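PDB 4TRT: DNA polymerase III subunit beta from Deinococcus radiodurans, which probably tethers DNA polymerases and other proteins to DNA as a ring-shaped head-to-tail homodimeric sliding clamp, making replication processive. Local coordinates for residues D237-V241 / I242-I246; A314-A317 / R318-L321; G47-L50 / E51-L54. All blocks are in the same frame, centred on the assembly; numbering follows the deposited sequence.

Contact 1: D237-V241 / I242-I246; sequences DYERV and IPKDI
Glu239 meets both Ile242 and Lys244 where the 3-10 turn of residues 238-241 gives way to extended chain, and the backbone secures the junction. Ile242 N donates to Glu239 O at 3.2 Å, prolonging the three-residue spacing begun by the bond from Val241 N to Tyr238 O.

Charged groups fold over the outside of this turn. Kinked about CB-CG (chi2 68°), the Lys244 chain doubles back so that NZ donates to Ile242 O at 3.1 Å and comes within 2.8 Å of Glu239 O. The Glu239 side chain, also bent, crosses that of Lys244 at about a right angle, and the salt bridge from its OE1 to Lys244 NZ is long, 3.6 Å. The same carboxylate lies over the Ile242 CD1 methyl, with OE1 of Glu239 3.8 Å from it.

Apolar contacts line the inner side. Ile242 runs alongside Tyr238, pointing the same way; its extended chi2 (176°) carries CD1 to the ring edge, near the ring plane and 4.1 Å from Tyr238 CD1. Hydrogen bonds of Tyr238 OH with Glu159 and Arg166 anchor the far end of the ring, while Ile177 packs against both Tyr238 and Ile242.

The segment belongs to the linker between the strands 224-229 and 248-253, passing from the central to the C-terminal domain. Ile242 and Pro243 both touch Val356 and Ile343, so that with Ile177 the linker probably borders the hydrophobic protein-binding pocket found at this domain junction in other bacterial sliding clamps.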
loop_
_atom_site.group_PDB
_atom_site.type_symbol
_atom_site.label_atom_id
_atom_site.label_comp_id
_atom_site.label_asym_id
_atom_site.label_seq_id
_atom_site.Cartn_x
_atom_site.Cartn_y
_atom_site.Cartn_z
ATOM N N ASP A 237 -8.777 -36.081 14.948
ATOM C CA ASP A 237 -8.788 -35.866 16.393
ATOM C C ASP A 237 -7.593 -34.995 16.815
ATOM O O ASP A 237 -6.551 -35.499 17.210
ATOM C CB ASP A 237 -8.797 -37.207 17.135
ATOM C CG ASP A 237 -8.984 -37.053 18.647
ATOM O OD1 ASP A 237 -9.216 -35.925 19.116
ATOM O OD2 ASP A 237 -8.891 -38.064 19.378
ATOM N N TYR A 238 -7.771 -33.684 16.718
ATOM C CA TYR A 238 -6.746 -32.699 17.115
ATOM C C TYR A 238 -6.416 -32.725 18.618
ATOM O O TYR A 238 -5.332 -32.286 19.003
ATOM C CB TYR A 238 -7.157 -31.273 16.685
ATOM C CG TYR A 238 -8.443 -30.798 17.317
ATOM C CD1 TYR A 238 -8.441 -30.173 18.554
ATOM C CD2 TYR A 238 -9.661 -30.988 16.682
ATOM C CE1 TYR A 238 -9.611 -29.758 19.156
ATOM C CE2 TYR A 238 -10.841 -30.560 17.266
ATOM C CZ TYR A 238 -10.815 -29.956 18.504
ATOM O OH TYR A 238 -11.977 -29.557 19.115
ATOM N N GLU A 239 -7.329 -33.236 19.460
ATOM C CA GLU A 239 -7.073 -33.354 20.902
ATOM C C GLU A 239 -5.811 -34.139 21.180
ATOM O O GLU A 239 -5.099 -33.841 22.138
ATOM C CB GLU A 239 -8.215 -34.058 21.649
ATOM C CG GLU A 239 -9.465 -33.223 21.841
ATOM C CD GLU A 239 -9.240 -32.000 22.712
ATOM O OE1 GLU A 239 -8.310 -32.008 23.552
ATOM O OE2 GLU A 239 -10.004 -31.031 22.545
ATOM N N ARG A 240 -5.553 -35.151 20.352
ATOM C CA ARG A 240 -4.405 -36.036 20.536
ATOM C C ARG A 240 -3.069 -35.308 20.433
ATOM O O ARG A 240 -2.099 -35.768 21.004
ATOM C CB ARG A 240 -4.399 -37.198 19.507
ATOM C CG ARG A 240 -5.557 -38.189 19.576
ATOM C CD ARG A 240 -5.237 -39.476 18.812
ATOM N NE ARG A 240 -4.386 -40.402 19.573
ATOM C CZ ARG A 240 -3.906 -41.550 19.091
ATOM N NH1 ARG A 240 -4.157 -41.905 17.832
ATOM N NH2 ARG A 240 -3.160 -42.346 19.862
ATOM N N VAL A 241 -3.010 -34.198 19.699
ATOM C CA VAL A 241 -1.742 -33.469 19.530
ATOM C C VAL A 241 -1.601 -32.264 20.477
ATOM O O VAL A 241 -0.587 -31.548 20.423
ATOM C CB VAL A 241 -1.516 -33.030 18.056
ATOM C CG1 VAL A 241 -1.521 -34.240 17.118
ATOM C CG2 VAL A 241 -2.541 -31.989 17.605
ATOM N N ILE A 242 -2.598 -32.056 21.349
ATOM C CA ILE A 242 -2.539 -31.002 22.375
ATOM C C ILE A 242 -1.858 -31.548 23.632
ATOM O O ILE A 242 -2.317 -32.524 24.211
ATOM C CB ILE A 242 -3.942 -30.485 22.765
ATOM C CG1 ILE A 242 -4.665 -29.890 21.574
ATOM C CG2 ILE A 242 -3.851 -29.393 23.825
ATOM C CD1 ILE A 242 -6.083 -29.449 21.890
ATOM N N PRO A 243 -0.761 -30.909 24.073
ATOM C CA PRO A 243 -0.029 -31.422 25.240
ATOM C C PRO A 243 -0.768 -31.166 26.557
ATOM O O PRO A 243 -1.272 -30.078 26.766
ATOM C CB PRO A 243 1.283 -30.632 25.193
ATOM C CG PRO A 243 0.920 -29.351 24.528
ATOM C CD PRO A 243 -0.147 -29.688 23.521
ATOM N N LYS A 244 -0.845 -32.164 27.426
ATOM C CA LYS A 244 -1.475 -31.996 28.742
ATOM C C LYS A 244 -0.478 -32.092 29.889
ATOM O O LYS A 244 -0.831 -31.743 31.009
ATOM C CB LYS A 244 -2.608 -33.002 28.973
ATOM C CG LYS A 244 -3.929 -32.647 28.330
ATOM C CD LYS A 244 -3.861 -32.716 26.819
ATOM C CE LYS A 244 -5.242 -32.626 26.156
ATOM N NZ LYS A 244 -5.247 -33.380 24.873
ATOM N N ASP A 245 0.749 -32.547 29.629
ATOM C CA ASP A 245 1.770 -32.637 30.688
ATOM C C ASP A 245 2.701 -31.409 30.635
ATOM O O ASP A 245 3.777 -31.454 30.054
ATOM C CB ASP A 245 2.560 -33.945 30.559
ATOM C CG ASP A 245 3.515 -34.182 31.725
ATOM O OD1 ASP A 245 3.600 -33.330 32.632
ATOM O OD2 ASP A 245 4.204 -35.222 31.724
ATOM N N ILE A 246 2.269 -30.317 31.258
ATOM C CA ILE A 246 2.965 -29.041 31.201
ATOM C C ILE A 246 3.992 -28.966 32.323
ATOM O O ILE A 246 3.656 -29.213 33.483
ATOM C CB ILE A 246 1.958 -27.879 31.298
ATOM C CG1 ILE A 246 0.940 -27.975 30.154
ATOM C CG2 ILE A 246 2.664 -26.524 31.269
ATOM C CD1 ILE A 246 1.558 -28.010 28.744
#

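Contact 2: A314-A317 / R318-L321; sequences AFNA and RHVL
The carboxamide of Asn316 lies flat over one face of the His319 imidazole, the two planes only 9° apart. ND2 sits above the middle of the His319 ring, 3.5 Å from its plane, and Asn316 CB adds a CH-pi contact, 4.3 Å from the ring centroid. The Phe315 ring is met obliquely by Val320 CG2, which comes 3.5 Å from Phe315 CB, and it packs edge-to-face with Phe278.

Asn316 is the N-cap of helix 317-324, at the point where strand 310-316 turns into the helix. With CG opposite the backbone N (chi1 -176°), its amide swings forward over the first turn, where OD1 takes weak bonds from Arg318 N at 3.0 Å and His319 N at 3.4 Å. Asn274 ND2 donates to the same oxygen, which fixes the amide's rotation and keeps ND2 on the imidazole side. A serine in place of His319 would probably leave the Asn316 amide without its stacking partner and open a gap over the cap.

Behind the cap the helical bonds begin: Val320 N reaches Asn316 O at 2.9 Å, and Leu321 N reaches Ala317 O at 3.0 Å. On the buried side, Val320 packs on Val261 of helix 254-265 and on Met357, while Ala317 rests against Ala265 and Val276.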
loop_
_atom_site.group_PDB
_atom_site.type_symbol
_atom_site.label_atom_id
_atom_site.label_comp_id
_atom_site.label_asym_id
_atom_site.label_seq_id
_atom_site.Cartn_x
_atom_site.Cartn_y
_atom_site.Cartn_z
ATOM N N ALA A 314 13.338 -24.525 20.239
ATOM C CA ALA A 314 13.493 -23.917 18.919
ATOM C C ALA A 314 12.162 -23.964 18.194
ATOM O O ALA A 314 11.529 -25.027 18.121
ATOM C CB ALA A 314 14.544 -24.675 18.108
ATOM N N PHE A 315 11.758 -22.820 17.644
ATOM C CA PHE A 315 10.500 -22.660 16.919
ATOM C C PHE A 315 10.693 -21.942 15.571
ATOM O O PHE A 315 11.602 -21.132 15.410
ATOM C CB PHE A 315 9.508 -21.808 17.737
ATOM C CG PHE A 315 9.030 -22.454 19.017
ATOM C CD1 PHE A 315 8.146 -23.517 18.990
ATOM C CD2 PHE A 315 9.455 -21.988 20.246
ATOM C CE1 PHE A 315 7.701 -24.109 20.169
ATOM C CE2 PHE A 315 9.022 -22.578 21.431
ATOM C CZ PHE A 315 8.138 -23.634 21.395
ATOM N N ASN A 316 9.784 -22.210 14.639
ATOM C CA ASN A 316 9.608 -21.390 13.432
ATOM C C ASN A 316 9.043 -20.031 13.868
ATOM O O ASN A 316 7.868 -19.946 14.274
ATOM C CB ASN A 316 8.648 -22.125 12.473
ATOM C CG ASN A 316 8.446 -21.419 11.142
ATOM O OD1 ASN A 316 8.456 -20.187 11.036
ATOM N ND2 ASN A 316 8.236 -22.214 10.113
ATOM N N ALA A 317 9.865 -18.977 13.779
ATOM C CA ALA A 317 9.435 -17.625 14.200
ATOM C C ALA A 317 8.151 -17.134 13.510
ATOM O O ALA A 317 7.339 -16.434 14.126
ATOM C CB ALA A 317 10.554 -16.600 13.991
ATOM N N ARG A 318 7.967 -17.472 12.248
ATOM C CA ARG A 318 6.757 -17.069 11.536
ATOM C C ARG A 318 5.524 -17.732 12.156
ATOM O O ARG A 318 4.484 -17.092 12.330
ATOM C CB ARG A 318 6.828 -17.408 10.032
ATOM C CG ARG A 318 5.521 -17.064 9.302
ATOM C CD ARG A 318 5.631 -17.191 7.790
ATOM N NE ARG A 318 6.670 -16.335 7.203
ATOM C CZ ARG A 318 6.557 -15.025 6.967
ATOM N NH1 ARG A 318 5.445 -14.362 7.283
ATOM N NH2 ARG A 318 7.576 -14.362 6.420
ATOM N N HIS A 319 5.645 -19.016 12.484
ATOM C CA HIS A 319 4.551 -19.738 13.157
ATOM C C HIS A 319 4.316 -19.204 14.544
ATOM O O HIS A 319 3.185 -19.174 15.013
ATOM C CB HIS A 319 4.795 -21.244 13.137
ATOM C CG HIS A 319 4.782 -21.821 11.728
ATOM N ND1 HIS A 319 4.835 -23.142 11.476
ATOM C CD2 HIS A 319 4.709 -21.187 10.478
ATOM C CE1 HIS A 319 4.810 -23.345 10.143
ATOM N NE2 HIS A 319 4.729 -22.147 9.533
ATOM N N VAL A 320 5.372 -18.738 15.199
ATOM C CA VAL A 320 5.248 -18.124 16.525
ATOM C C VAL A 320 4.390 -16.863 16.421
ATOM O O VAL A 320 3.454 -16.670 17.204
ATOM C CB VAL A 320 6.623 -17.798 17.161
ATOM C CG1 VAL A 320 6.445 -16.863 18.347
ATOM C CG2 VAL A 320 7.340 -19.072 17.601
ATOM N N LEU A 321 4.705 -16.017 15.451
ATOM C CA LEU A 321 3.970 -14.774 15.253
ATOM C C LEU A 321 2.529 -15.048 14.844
ATOM O O LEU A 321 1.616 -14.363 15.327
ATOM C CB LEU A 321 4.667 -13.874 14.235
ATOM C CG LEU A 321 6.017 -13.311 14.711
ATOM C CD1 LEU A 321 6.636 -12.436 13.635
ATOM C CD2 LEU A 321 5.864 -12.540 16.018
#

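Contact 3: G47-L50 / E51-L54; sequences GTNL and EIDL
Gly47 and Leu54 face each other as an antiparallel hydrogen-bonded pair, exchanging two backbone bonds: Gly47 N to Leu54 O and Leu54 N to Gly47 O, both 3.0 Å. One step nearer the turn, Thr48 and Asp53 form the non-hydrogen-bonded pair, their CA atoms 4.3 Å apart. Beyond it, Asn49 N donates to Ile52 O at 3.2 Å, next to the turn.

Two side chains shape the reversal itself. Asn49 CG lies between the backbone N and the carbonyl carbon (chi1 67°), which lays the amide across the mouth of the turn. Its OD1 is gripped by two amides, Ile52 N at 2.8 Å and almost linear (171°), and Glu51 N at 2.9 Å on a more bent path; the latter closes an Asx turn. This is the tight turn of the beta hairpin formed by strands 42-48 and 52-59. At the bend, the positive phi of Leu50 (79°) helps to turn the chain back toward Glu51.

Thr48 supplies the second set of polar contacts. Its OG1 accepts from Leu50 N at 2.9 Å, an ST turn overlapping the Asx turn. The same hydroxyl lies near both Ile52 O and Asp53 OD1, 2.8 Å from the latter. Thr48 and Asp53 run side by side on one face of the sheet, and Asp53 OD2 is held by Asn227 of the next strand.

Ile52 CG1 lies against the Asn49 amide. Beyond the hairpin, Ile52 and Leu54 are buried in the interior, both packing on Val21 of helix 8-21 and Met226 of strand 224-229, while Glu51 forms a salt bridge with Lys229.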
loop_
_atom_site.group_PDB
_atom_site.type_symbol
_atom_site.label_atom_id
_atom_site.label_comp_id
_atom_site.label_asym_id
_atom_site.label_seq_id
_atom_site.Cartn_x
_atom_site.Cartn_y
_atom_site.Cartn_z
ATOM N N GLY A 47 -23.342 -12.292 -7.720
ATOM C CA GLY A 47 -22.294 -12.837 -8.582
ATOM C C GLY A 47 -21.630 -14.076 -8.002
ATOM O O GLY A 47 -21.975 -14.538 -6.907
ATOM N N THR A 48 -20.678 -14.628 -8.748
ATOM C CA THR A 48 -20.004 -15.843 -8.341
ATOM C C THR A 48 -18.549 -15.794 -8.785
ATOM O O THR A 48 -18.208 -15.066 -9.721
ATOM C CB THR A 48 -20.690 -17.085 -8.939
ATOM O OG1 THR A 48 -20.105 -18.280 -8.407
ATOM C CG2 THR A 48 -20.538 -17.100 -10.461
ATOM N N ASN A 49 -17.699 -16.550 -8.089
ATOM C CA ASN A 49 -16.352 -16.858 -8.594
ATOM C C ASN A 49 -16.181 -18.362 -8.792
ATOM O O ASN A 49 -15.065 -18.871 -8.862
ATOM C CB ASN A 49 -15.259 -16.289 -7.685
ATOM C CG ASN A 49 -15.216 -16.945 -6.325
ATOM O OD1 ASN A 49 -15.916 -17.928 -6.056
ATOM N ND2 ASN A 49 -14.370 -16.412 -5.453
ATOM N N LEU A 50 -17.312 -19.057 -8.837
ATOM C CA LEU A 50 -17.395 -20.500 -9.018
ATOM C C LEU A 50 -17.109 -21.290 -7.735
ATOM O O LEU A 50 -17.500 -22.441 -7.649
ATOM C CB LEU A 50 -16.515 -20.984 -10.189
ATOM C CG LEU A 50 -16.702 -20.249 -11.523
ATOM C CD1 LEU A 50 -15.826 -20.848 -12.613
ATOM C CD2 LEU A 50 -18.153 -20.245 -11.975
ATOM N N GLU A 51 -16.452 -20.696 -6.739
ATOM C CA GLU A 51 -16.303 -21.371 -5.425
ATOM C C GLU A 51 -17.322 -20.855 -4.420
ATOM O O GLU A 51 -17.810 -21.607 -3.587
ATOM C CB GLU A 51 -14.887 -21.207 -4.869
ATOM C CG GLU A 51 -13.806 -21.803 -5.759
ATOM C CD GLU A 51 -14.024 -23.283 -6.053
ATOM O OE1 GLU A 51 -14.493 -24.040 -5.160
ATOM O OE2 GLU A 51 -13.743 -23.700 -7.199
ATOM N N ILE A 52 -17.631 -19.571 -4.494
ATOM C CA ILE A 52 -18.737 -19.033 -3.705
ATOM C C ILE A 52 -19.694 -18.231 -4.572
ATOM O O ILE A 52 -19.312 -17.734 -5.613
ATOM C CB ILE A 52 -18.259 -18.208 -2.482
ATOM C CG1 ILE A 52 -17.596 -16.894 -2.889
ATOM C CG2 ILE A 52 -17.333 -19.028 -1.595
ATOM C CD1 ILE A 52 -17.614 -15.856 -1.782
ATOM N N ASP A 53 -20.946 -18.124 -4.125
ATOM C CA ASP A 53 -21.909 -17.179 -4.681
ATOM C C ASP A 53 -22.208 -16.174 -3.601
ATOM O O ASP A 53 -22.273 -16.524 -2.428
ATOM C CB ASP A 53 -23.241 -17.836 -5.066
ATOM C CG ASP A 53 -23.071 -19.100 -5.877
ATOM O OD1 ASP A 53 -22.170 -19.135 -6.732
ATOM O OD2 ASP A 53 -23.859 -20.050 -5.662
ATOM N N LEU A 54 -22.439 -14.935 -4.009
ATOM C CA LEU A 54 -22.719 -13.860 -3.075
ATOM C C LEU A 54 -23.854 -13.001 -3.599
ATOM O O LEU A 54 -23.928 -12.713 -4.799
ATOM C CB LEU A 54 -21.461 -13.018 -2.885
ATOM C CG LEU A 54 -21.494 -11.861 -1.898
ATOM C CD1 LEU A 54 -21.683 -12.373 -0.473
ATOM C CD2 LEU A 54 -20.217 -11.052 -2.042
#

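Overall arrangement
All three contacts are local, joining residues close in sequence: a 3-10 turn, a helix N-cap and a hairpin bend. Contact 1 is a surface linker, whereas contacts 2 and 3 are partly buried, each placing apolar residues against neighbouring helices, in contact 3 including helix 193-202. Contacts 1 and 2 lie toward the C-terminal domain, their centres 19 Å apart without touching, and both reach strand 353-357; contact 3, in the N-terminal domain, lies on the opposite side of the chain's centre, about 37 Å from contact 1 between centres. Their chemistry follows: lysine and glutamate fold over the exposed turn of contact 1, while in contacts 2 and 3 an asparagine oxygen gathers backbone amides.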